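Local coordinates for endo-alpha-(1->5)-L-arabinanase (Bacillus licheniformis, PDB 6B7K), which probably cleaves internal alpha-(1->5)-arabinofuranosidic linkages of arabinan, as a calcium-containing member of glycoside hydrolase family 43, at residues A[38-44]-A[78-83]. Numbering follows the deposited sequence.
Sequences TGLGTGL and PHQWAP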
ATOM      1  N   THR A  38      -7.508   3.399  -4.673  1.00 37.71           N
ATOM      2  CA  THR A  38      -8.218   2.540  -5.610  1.00 37.63           C
ATOM      3  C   THR A  38      -9.259   3.354  -6.365  1.00 39.44           C
ATOM      4  O   THR A  38      -9.990   4.152  -5.772  1.00 40.67           O
ATOM      5  CB  THR A  38      -8.877   1.378  -4.866  1.00 37.12           C
ATOM      6  OG1 THR A  38      -7.863   0.538  -4.302  1.00 36.23           O
ATOM      7  CG2 THR A  38      -9.743   0.555  -5.805  1.00 37.57           C
ATOM      8  N   GLY A  39      -9.319   3.155  -7.679  1.00 40.40           N
ATOM      9  CA  GLY A  39     -10.139   4.013  -8.510  1.00 42.84           C
ATOM     10  C   GLY A  39     -11.614   3.908  -8.174  1.00 44.78           C
ATOM     11  O   GLY A  39     -12.119   2.854  -7.780  1.00 44.56           O
ATOM     12  N   LEU A  40     -12.305   5.034  -8.325  1.00 46.81           N
ATOM     13  CA  LEU A  40     -13.756   5.105  -8.194  1.00 48.95           C
ATOM     14  C   LEU A  40     -14.334   5.093  -9.604  1.00 51.32           C
ATOM     15  O   LEU A  40     -14.339   6.116 -10.294  1.00 52.92           O
ATOM     16  CB  LEU A  40     -14.171   6.352  -7.420  1.00 50.01           C
ATOM     17  CG  LEU A  40     -15.671   6.627  -7.300  1.00 52.07           C
ATOM     18  CD1 LEU A  40     -16.379   5.471  -6.611  1.00 52.00           C
ATOM     19  CD2 LEU A  40     -15.920   7.930  -6.559  1.00 53.44           C
ATOM     20  N   GLY A  41     -14.811   3.925 -10.033  1.00 51.83           N
ATOM     21  CA  GLY A  41     -15.339   3.756 -11.372  1.00 53.22           C
ATOM     22  C   GLY A  41     -14.343   3.099 -12.300  1.00 52.77           C
ATOM     23  O   GLY A  41     -14.427   1.896 -12.553  1.00 52.70           O
ATOM     24  N   THR A  42     -13.395   3.884 -12.807  1.00 53.16           N
ATOM     25  CA  THR A  42     -12.340   3.377 -13.667  1.00 52.86           C
ATOM     26  C   THR A  42     -11.025   4.015 -13.260  1.00 51.27           C
ATOM     27  O   THR A  42     -10.996   5.134 -12.746  1.00 51.70           O
ATOM     28  CB  THR A  42     -12.611   3.649 -15.146  1.00 55.02           C
ATOM     29  OG1 THR A  42     -14.001   3.447 -15.415  1.00 56.67           O
ATOM     30  CG2 THR A  42     -11.797   2.675 -16.026  1.00 54.90           C
ATOM     31  N   GLY A  43      -9.943   3.267 -13.445  1.00 49.55           N
ATOM     32  CA  GLY A  43      -8.614   3.792 -13.193  1.00 48.08           C
ATOM     33  C   GLY A  43      -8.228   3.900 -11.732  1.00 46.21           C
ATOM     34  O   GLY A  43      -8.495   2.990 -10.942  1.00 45.88           O
ATOM     35  N   LEU A  44      -7.590   5.010 -11.365  1.00 44.66           N
ATOM     36  CA  LEU A  44      -7.064   5.225 -10.024  1.00 42.46           C
ATOM     37  C   LEU A  44      -7.566   6.556  -9.484  1.00 43.02           C
ATOM     38  O   LEU A  44      -7.579   7.561 -10.202  1.00 44.31           O
ATOM     39  CB  LEU A  44      -5.533   5.205 -10.025  1.00 41.57           C
ATOM     40  CG  LEU A  44      -4.890   3.859 -10.355  1.00 40.51           C
ATOM     41  CD1 LEU A  44      -3.403   4.025 -10.599  1.00 39.83           C
ATOM     42  CD2 LEU A  44      -5.145   2.868  -9.226  1.00 39.66           C
ATOM     43  N   PRO A  78     -12.780  -2.752 -13.974  1.00 47.58           N
ATOM     44  CA  PRO A  78     -12.488  -1.448 -14.595  1.00 45.55           C
ATOM     45  C   PRO A  78     -11.661  -0.529 -13.713  1.00 42.57           C
ATOM     46  O   PRO A  78     -10.818   0.214 -14.228  1.00 41.25           O
ATOM     47  CB  PRO A  78     -13.885  -0.870 -14.871  1.00 46.68           C
ATOM     48  CG  PRO A  78     -14.791  -1.585 -13.923  1.00 48.08           C
ATOM     49  CD  PRO A  78     -14.226  -2.967 -13.793  1.00 49.23           C
ATOM     50  N   HIS A  79     -11.862  -0.566 -12.400  1.00 41.71           N
ATOM     51  CA  HIS A  79     -11.056   0.224 -11.482  1.00 39.24           C
ATOM     52  C   HIS A  79      -9.812  -0.555 -11.073  1.00 39.07           C
ATOM     53  O   HIS A  79      -9.863  -1.772 -10.870  1.00 39.53           O
ATOM     54  CB  HIS A  79     -11.866   0.609 -10.244  1.00 38.63           C
ATOM     55  CG  HIS A  79     -12.308  -0.561  -9.422  1.00 39.40           C
ATOM     56  ND1 HIS A  79     -13.318  -1.410  -9.820  1.00 42.14           N
ATOM     57  CD2 HIS A  79     -11.882  -1.021  -8.222  1.00 39.66           C
ATOM     58  CE1 HIS A  79     -13.493  -2.344  -8.902  1.00 42.75           C
ATOM     59  NE2 HIS A  79     -12.634  -2.131  -7.922  1.00 41.56           N
ATOM     60  N   GLN A  80      -8.692   0.151 -10.970  1.00 37.66           N
ATOM     61  CA  GLN A  80      -7.438  -0.433 -10.522  1.00 36.53           C
ATOM     62  C   GLN A  80      -7.266  -0.192  -9.028  1.00 34.81           C
ATOM     63  O   GLN A  80      -7.814   0.760  -8.468  1.00 33.89           O
ATOM     64  CB  GLN A  80      -6.254   0.147 -11.299  1.00 36.01           C
ATOM     65  CG  GLN A  80      -6.078  -0.438 -12.698  1.00 37.82           C
ATOM     66  CD  GLN A  80      -7.251  -0.146 -13.620  1.00 39.28           C
ATOM     67  OE1 GLN A  80      -7.436   0.984 -14.067  1.00 39.48           O
ATOM     68  NE2 GLN A  80      -8.048  -1.167 -13.909  1.00 40.87           N
ATOM     69  N   TRP A  81      -6.501  -1.069  -8.382  1.00 34.54           N
ATOM     70  CA  TRP A  81      -6.433  -1.107  -6.930  1.00 33.02           C
ATOM     71  C   TRP A  81      -5.071  -0.657  -6.423  1.00 32.55           C
ATOM     72  O   TRP A  81      -4.066  -0.696  -7.140  1.00 30.70           O
ATOM     73  CB  TRP A  81      -6.689  -2.514  -6.381  1.00 33.30           C
ATOM     74  CG  TRP A  81      -7.765  -3.321  -7.029  1.00 34.61           C
ATOM     75  CD1 TRP A  81      -8.721  -2.896  -7.906  1.00 34.83           C
ATOM     76  CD2 TRP A  81      -7.992  -4.718  -6.834  1.00 36.75           C
ATOM     77  NE1 TRP A  81      -9.525  -3.950  -8.274  1.00 36.97           N
ATOM     78  CE2 TRP A  81      -9.098  -5.079  -7.627  1.00 38.43           C
ATOM     79  CE3 TRP A  81      -7.365  -5.700  -6.064  1.00 37.77           C
ATOM     80  CZ2 TRP A  81      -9.585  -6.380  -7.667  1.00 41.16           C
ATOM     81  CZ3 TRP A  81      -7.849  -6.984  -6.109  1.00 40.33           C
ATOM     82  CH2 TRP A  81      -8.946  -7.314  -6.902  1.00 42.07           C
ATOM     83  N   ALA A  82      -5.065  -0.248  -5.151  1.00 34.62           N
ATOM     84  CA  ALA A  82      -3.897  -0.099  -4.288  1.00 36.23           C
ATOM     85  C   ALA A  82      -2.706   0.537  -4.988  1.00 39.01           C
ATOM     86  O   ALA A  82      -1.717  -0.153  -5.273  1.00 38.33           O
ATOM     87  CB  ALA A  82      -3.493  -1.464  -3.728  1.00 37.61           C
ATOM     88  N   PRO A  83      -2.748   1.831  -5.277  1.00 41.96           N
ATOM     89  CA  PRO A  83      -1.585   2.494  -5.866  1.00 45.31           C
ATOM     90  C   PRO A  83      -0.550   2.844  -4.806  1.00 52.03           C
ATOM     91  O   PRO A  83      -0.848   2.963  -3.617  1.00 62.08           O
ATOM     92  CB  PRO A  83      -2.182   3.756  -6.492  1.00 43.08           C
ATOM     93  CG  PRO A  83      -3.343   4.065  -5.627  1.00 42.36           C
ATOM     94  CD  PRO A  83      -3.898   2.746  -5.155  1.00 42.89           C
TER
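Two neighbouring blades of the five-bladed beta-propeller of family 43 meet here: the loop joining strands 32-38 and 44-49 of one blade lies along residues 78-83, which run into the start of strand 81-87 of the next. Thr-38 supplies the side-chain hydrogen bond. With OG1 beside the backbone N (chi1 -66°), its two branches split: OG1 accepts the Ala-82 N-H at 3.0 Å in a nearly straight bond, and is also hydrogen-bonded to Asp-23, the predicted proton acceptor. The other branch, CG2, anti to that N, meets the His-79 ring at its edge, 3.6 Å from CD2. A valine in place of Thr-38 would probably leave the Ala-82 amide without its acceptor and take away the hydroxyl that hydrogen-bonds Asp-23.

Backbone bonds carry the rest. Gly-39 N reaches Gln-80 O at 2.9 Å. Gln-80 N donates to Gly-43 O, and Gly-43 N makes a longer bond of 3.3 Å to Pro-78 O. Gly-43 thus bonds the residues on either side of His-79, a single beta bridge, and its positive phi suits glycine. Beside this bridge, Leu-44 crosses Gln-80 at about a right angle, CD2 lying 3.6 Å from Gln-80 CB and 4.1 Å from Pro-83 CB.

Leu-44 and Pro-83 both pack on Leu-94 of strand 92-98, next in the second blade, while Ala-82 touches Asp-23 and Asp-140, its side chain about 5 Å from a bound calcium ion.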